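PDB 3EZF: ParA, which probably acts as a partition ATPase in plasmid segregation and, in its ADP-bound state, binds operator DNA to regulate transcription. Local coordinates for residues Phe74-Lys77 with Val82-Tyr85; Arg57-Gln62 with Ala97-Pro102. One frame throughout, in Å; residues are numbered along the deposited sequence.

Contact 1 of 2, residues Phe74-Lys77 with Val82-Tyr85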
loop_
_atom_site.group_PDB
_atom_site.type_symbol
_atom_site.label_atom_id
_atom_site.label_comp_id
_atom_site.label_asym_id
_atom_site.label_seq_id
_atom_site.Cartn_x
_atom_site.Cartn_y
_atom_site.Cartn_z
ATOM N N PHE A 74 24.441 12.094 -35.958
ATOM C CA PHE A 74 24.261 10.961 -35.078
ATOM C C PHE A 74 25.231 11.111 -33.904
ATOM O O PHE A 74 26.267 11.776 -34.007
ATOM C CB PHE A 74 24.518 9.650 -35.832
ATOM C CG PHE A 74 23.547 9.394 -36.950
ATOM C CD1 PHE A 74 22.339 8.756 -36.708
ATOM C CD2 PHE A 74 23.830 9.824 -38.242
ATOM C CE1 PHE A 74 21.429 8.557 -37.737
ATOM C CE2 PHE A 74 22.930 9.633 -39.277
ATOM C CZ PHE A 74 21.728 8.999 -39.028
ATOM N N ASN A 75 24.868 10.498 -32.786
ATOM C CA ASN A 75 25.659 10.523 -31.566
ATOM C C ASN A 75 26.898 9.630 -31.749
ATOM O O ASN A 75 26.820 8.579 -32.388
ATOM C CB ASN A 75 24.770 10.018 -30.421
ATOM C CG ASN A 75 25.355 10.269 -29.069
ATOM O OD1 ASN A 75 25.660 11.400 -28.721
ATOM N ND2 ASN A 75 25.509 9.214 -28.288
ATOM N N LYS A 76 28.042 10.053 -31.208
ATOM C CA LYS A 76 29.275 9.267 -31.322
ATOM C C LYS A 76 30.086 9.262 -30.030
ATOM O O LYS A 76 30.228 10.291 -29.372
ATOM C CB LYS A 76 30.161 9.789 -32.465
ATOM C CG LYS A 76 29.543 9.677 -33.844
ATOM C CD LYS A 76 28.838 10.957 -34.230
ATOM C CE LYS A 76 29.833 12.121 -34.333
ATOM N NZ LYS A 76 29.205 13.440 -34.696
ATOM N N LYS A 77 30.619 8.095 -29.681
ATOM C CA LYS A 77 31.428 7.924 -28.476
ATOM C C LYS A 77 32.899 8.208 -28.706
ATOM O O LYS A 77 33.412 8.137 -29.820
ATOM C CB LYS A 77 31.349 6.496 -27.954
ATOM C CG LYS A 77 30.120 6.116 -27.187
ATOM C CD LYS A 77 30.268 4.659 -26.769
ATOM C CE LYS A 77 29.121 4.188 -25.894
ATOM N NZ LYS A 77 29.074 4.892 -24.584
ATOM N N VAL A 82 39.733 7.190 -31.197
ATOM C CA VAL A 82 39.094 7.344 -32.508
ATOM C C VAL A 82 37.602 7.822 -32.296
ATOM O O VAL A 82 37.226 7.985 -31.093
ATOM C CB VAL A 82 39.259 5.846 -33.000
ATOM C CG1 VAL A 82 38.269 4.962 -32.251
ATOM C CG2 VAL A 82 39.317 5.635 -34.441
ATOM N N GLU A 83 36.801 7.907 -33.382
ATOM C CA GLU A 83 35.335 8.337 -33.200
ATOM C C GLU A 83 34.545 7.016 -33.345
ATOM O O GLU A 83 34.959 6.159 -34.123
ATOM C CB GLU A 83 34.718 9.279 -34.304
ATOM C CG GLU A 83 33.550 10.195 -33.864
ATOM C CD GLU A 83 34.024 11.174 -32.829
ATOM O OE1 GLU A 83 34.895 12.020 -33.145
ATOM O OE2 GLU A 83 33.547 11.080 -31.684
ATOM N N GLN A 84 33.389 6.869 -32.690
ATOM C CA GLN A 84 32.562 5.640 -32.736
ATOM C C GLN A 84 31.283 5.801 -33.568
ATOM O O GLN A 84 31.343 6.083 -34.768
ATOM C CB GLN A 84 32.165 5.271 -31.316
ATOM C CG GLN A 84 33.097 4.320 -30.646
ATOM C CD GLN A 84 33.038 2.964 -31.282
ATOM O OE1 GLN A 84 32.057 2.640 -31.938
ATOM N NE2 GLN A 84 34.076 2.154 -31.086
ATOM N N TYR A 85 30.137 5.633 -32.910
ATOM C CA TYR A 85 28.813 5.741 -33.524
ATOM C C TYR A 85 27.889 5.069 -32.540
ATOM O O TYR A 85 27.756 3.851 -32.543
ATOM C CB TYR A 85 28.737 4.996 -34.857
ATOM C CG TYR A 85 28.485 5.894 -36.052
ATOM C CD1 TYR A 85 29.217 5.738 -37.230
ATOM C CD2 TYR A 85 27.544 6.920 -35.997
ATOM C CE1 TYR A 85 29.030 6.583 -38.311
ATOM C CE2 TYR A 85 27.345 7.769 -37.072
ATOM C CZ TYR A 85 28.098 7.599 -38.230
ATOM O OH TYR A 85 27.966 8.460 -39.300
#

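Contact 2 of 2, residues Arg57-Gln62 with Ala97-Pro102. Unlike the reference sequence in segment 57-62: D61 (reference Glu). With SO4 (sulfate ion), chain H.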
loop_
_atom_site.group_PDB
_atom_site.type_symbol
_atom_site.label_atom_id
_atom_site.label_comp_id
_atom_site.label_asym_id
_atom_site.label_seq_id
_atom_site.Cartn_x
_atom_site.Cartn_y
_atom_site.Cartn_z
ATOM N N ARG A 57 22.648 -4.340 -41.761
ATOM C CA ARG A 57 23.851 -3.521 -41.852
ATOM C C ARG A 57 23.902 -2.702 -43.145
ATOM O O ARG A 57 24.587 -1.685 -43.211
ATOM C CB ARG A 57 25.107 -4.392 -41.719
ATOM C CG ARG A 57 25.258 -5.079 -40.352
ATOM C CD ARG A 57 26.701 -5.523 -40.099
ATOM N NE ARG A 57 26.881 -6.190 -38.807
ATOM C CZ ARG A 57 28.048 -6.659 -38.363
ATOM N NH1 ARG A 57 29.139 -6.532 -39.101
ATOM N NH2 ARG A 57 28.136 -7.261 -37.180
ATOM N N ARG A 58 23.168 -3.136 -44.168
ATOM C CA ARG A 58 23.146 -2.422 -45.442
ATOM C C ARG A 58 22.169 -1.261 -45.331
ATOM O O ARG A 58 22.463 -0.159 -45.798
ATOM C CB ARG A 58 22.727 -3.364 -46.579
ATOM C CG ARG A 58 22.857 -2.786 -47.989
ATOM C CD ARG A 58 21.633 -1.990 -48.411
ATOM N NE ARG A 58 20.443 -2.836 -48.536
ATOM C CZ ARG A 58 19.215 -2.382 -48.785
ATOM N NH1 ARG A 58 18.196 -3.230 -48.883
ATOM N NH2 ARG A 58 19.002 -1.078 -48.925
ATOM N N ILE A 59 21.016 -1.510 -44.702
ATOM C CA ILE A 59 19.987 -0.479 -44.523
ATOM C C ILE A 59 20.548 0.680 -43.694
ATOM O O ILE A 59 20.507 1.840 -44.110
ATOM C CB ILE A 59 18.758 -1.008 -43.750
ATOM C CG1 ILE A 59 18.238 -2.309 -44.371
ATOM C CG2 ILE A 59 17.686 0.083 -43.685
ATOM C CD1 ILE A 59 17.496 -2.144 -45.644
ATOM N N VAL A 60 21.054 0.344 -42.511
ATOM C CA VAL A 60 21.624 1.315 -41.591
ATOM C C VAL A 60 22.711 2.167 -42.220
ATOM O O VAL A 60 22.610 3.388 -42.258
ATOM C CB VAL A 60 22.203 0.601 -40.353
ATOM C CG1 VAL A 60 23.078 1.547 -39.558
ATOM C CG2 VAL A 60 21.062 0.062 -39.487
ATOM N N ASP A 61 23.757 1.513 -42.702
ATOM C CA ASP A 61 24.878 2.201 -43.329
ATOM C C ASP A 61 24.413 3.129 -44.454
ATOM O O ASP A 61 25.028 4.158 -44.722
ATOM C CB ASP A 61 25.859 1.166 -43.873
ATOM C CG ASP A 61 27.087 1.794 -44.509
ATOM O OD1 ASP A 61 26.937 2.576 -45.473
ATOM O OD2 ASP A 61 28.211 1.502 -44.049
ATOM N N GLN A 62 23.321 2.755 -45.110
ATOM C CA GLN A 62 22.775 3.535 -46.203
ATOM C C GLN A 62 21.900 4.636 -45.643
ATOM O O GLN A 62 21.896 5.750 -46.147
ATOM C CB GLN A 62 21.955 2.634 -47.114
ATOM C CG GLN A 62 21.511 3.279 -48.401
ATOM C CD GLN A 62 20.525 2.402 -49.152
ATOM O OE1 GLN A 62 20.810 1.236 -49.445
ATOM N NE2 GLN A 62 19.356 2.954 -49.465
ATOM N N ALA A 97 12.218 6.277 -39.520
ATOM C CA ALA A 97 11.353 7.280 -40.127
ATOM C C ALA A 97 11.863 7.594 -41.527
ATOM O O ALA A 97 11.083 7.758 -42.472
ATOM C CB ALA A 97 11.322 8.537 -39.273
ATOM N N HIS A 98 13.180 7.671 -41.662
ATOM C CA HIS A 98 13.766 7.944 -42.956
ATOM C C HIS A 98 13.429 6.774 -43.882
ATOM O O HIS A 98 13.134 6.962 -45.054
ATOM C CB HIS A 98 15.267 8.088 -42.806
ATOM C CG HIS A 98 15.973 8.329 -44.094
ATOM N ND1 HIS A 98 17.211 7.785 -44.372
ATOM C CD2 HIS A 98 15.614 9.027 -45.195
ATOM C CE1 HIS A 98 17.575 8.133 -45.591
ATOM N NE2 HIS A 98 16.626 8.886 -46.113
ATOM N N ARG A 99 13.455 5.564 -43.335
ATOM C CA ARG A 99 13.142 4.352 -44.089
ATOM C C ARG A 99 11.639 4.261 -44.342
ATOM O O ARG A 99 11.120 3.221 -44.765
ATOM C CB ARG A 99 13.607 3.126 -43.297
ATOM C CG ARG A 99 14.616 2.268 -44.024
ATOM C CD ARG A 99 15.669 3.147 -44.683
ATOM N NE ARG A 99 16.603 2.403 -45.524
ATOM C CZ ARG A 99 16.249 1.464 -46.395
ATOM N NH1 ARG A 99 14.973 1.132 -46.551
ATOM N NH2 ARG A 99 17.181 0.856 -47.119
ATOM N N LYS A 100 10.952 5.362 -44.066
ATOM C CA LYS A 100 9.506 5.457 -44.230
ATOM C C LYS A 100 8.704 4.287 -43.663
ATOM O O LYS A 100 7.762 3.815 -44.300
ATOM C CB LYS A 100 9.148 5.671 -45.704
ATOM C CG LYS A 100 9.264 7.129 -46.133
ATOM C CD LYS A 100 8.650 7.389 -47.495
ATOM C CE LYS A 100 9.527 6.892 -48.637
ATOM N NZ LYS A 100 8.891 7.209 -49.964
ATOM N N ILE A 101 9.074 3.830 -42.467
ATOM C CA ILE A 101 8.364 2.732 -41.809
ATOM C C ILE A 101 7.339 3.355 -40.868
ATOM O O ILE A 101 7.695 4.011 -39.885
ATOM C CB ILE A 101 9.322 1.847 -41.000
ATOM C CG1 ILE A 101 10.337 1.199 -41.937
ATOM C CG2 ILE A 101 8.542 0.785 -40.253
ATOM C CD1 ILE A 101 11.495 0.561 -41.218
ATOM N N PRO A 102 6.049 3.142 -41.146
ATOM C CA PRO A 102 4.971 3.701 -40.320
ATOM C C PRO A 102 5.135 3.556 -38.810
ATOM O O PRO A 102 5.543 2.500 -38.315
ATOM C CB PRO A 102 3.723 2.986 -40.847
ATOM C CG PRO A 102 4.263 1.672 -41.313
ATOM C CD PRO A 102 5.531 2.082 -42.028
HETATM S S SO4 H . 15.457 -1.236 -50.133
HETATM O O1 SO4 H . 16.421 -0.260 -50.681
HETATM O O2 SO4 H . 14.163 -1.098 -50.832
HETATM O O3 SO4 H . 15.272 -0.977 -48.692
HETATM O O4 SO4 H . 15.965 -2.608 -50.322
#

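Contact 1 of 2, residues Phe74-Lys77 with Val82-Tyr85
Residues F74-K77 and V82-Y85 are probably the two arms of the wing in this winged helix-turn-helix domain, an irregular hairpin after helix 57-69. The arms run roughly antiparallel but splayed, at 135° end to end, and backbone pairing between these segments is thin: Q84 N gives a weak hydrogen bond to K77 O at 3.1 Å. Side chains do most of the joining. At the base, F74 CB comes to the edge of the Y85 ring, in its plane, and meets CE2 at 3.6 Å. Next along, the aliphatic part of K76 lies beside Y85, pointing the same way, with K76 CG 4.0 Å from Y85 CD2. On its other flank K76 CB meets E83 CG at 3.7 Å. E83 reaches it by a CG anti to the backbone N (chi1 -154°) and a bend at chi2 that brings the carboxylate back beside K76, yet K76 NZ and E83 OE2 stay 5.8 Å apart, too far for a salt bridge. Farther out, K77 CB touches Q84 CB at 3.7 Å. The base is tied inward: Y85 OH is hydrogen-bonded to E68 OE2, and F74 packs on I64 and M67 of helix 57-69. Apolar and aromatic groups thus seat the hairpin against the helix while charged side chains line its outer part, an arrangement that fits the wing of a winged helix-turn-helix domain.

Contact 2 of 2, residues Arg57-Gln62 with Ala97-Pro102
I59 and R58, near the start of helix 57-69, meet R99 just past the end of helix 89-98, and the two arginines grip one sulfate ion between them. In the winged helix-turn-helix domain the first of these helices precedes the probable wing, the usual place of the recognition helix. R99 forks onto a single sulfate oxygen, NH1 to O3 at 3.0 Å and NH2 to O3 at 3.1 Å, with O3 lying at the edge of its guanidinium. R58 instead spreads over two oxygens: its NH1 reaches O4 at 2.7 Å, its NH2 reaches O1 at 3.2 Å. The two guanidinium planes are turned 51° apart, and the shared anion probably offsets the charge of the two groups where they come together. I59 works as the apolar floor for both. Its CG2 sits over one face of the R99 guanidinium, offset toward the rim, and its CD1 lies over one face of R58 in the same rim-shifted way.

Behind this first shell, R58 leaves the helix with CG anti to the backbone N (chi1 -172°) and then bends at chi2 and chi3, which brings the guanidinium beside Q62, one turn further on. Q62 in turn gives its NE2 to E66 OE1, a second-shell link consistent with the way its amide is turned. Across the contact, the positive phi of K100 and the I101 N to Y96 O bond fit a Schellman motif closing helix 89-98, and R99 starts from that turn. The sulfate probably comes from the crystallisation liquor, but its place is consistent with a site for a DNA phosphate. The R58 NH2 to Q62 OE1 bond, 3.0 Å long, lies near the guanidinium plane but approaches the oxygen from above the amide's carbonyl plane, 39° out of it.

Coming from the N terminus, the chain passes helix 46-50 and enters helix 57-69, whose first turns supply one side of contact 2. The helix then runs into the probable wing, where contact 1 closes a short hairpin around the four residues 78-81. From there strand 87-88 pairs with strand 43-44, helix 89-98 follows, and its end returns to the first turns of helix 57-69, closing the wider loop of contact 2. Contact 1 therefore falls wholly within that wider loop. Their centres are 19 Å apart and their nearest atoms about 7 Å, without touching: one joins the arms of the probable wing, the other links two helix ends of the same DNA-binding domain.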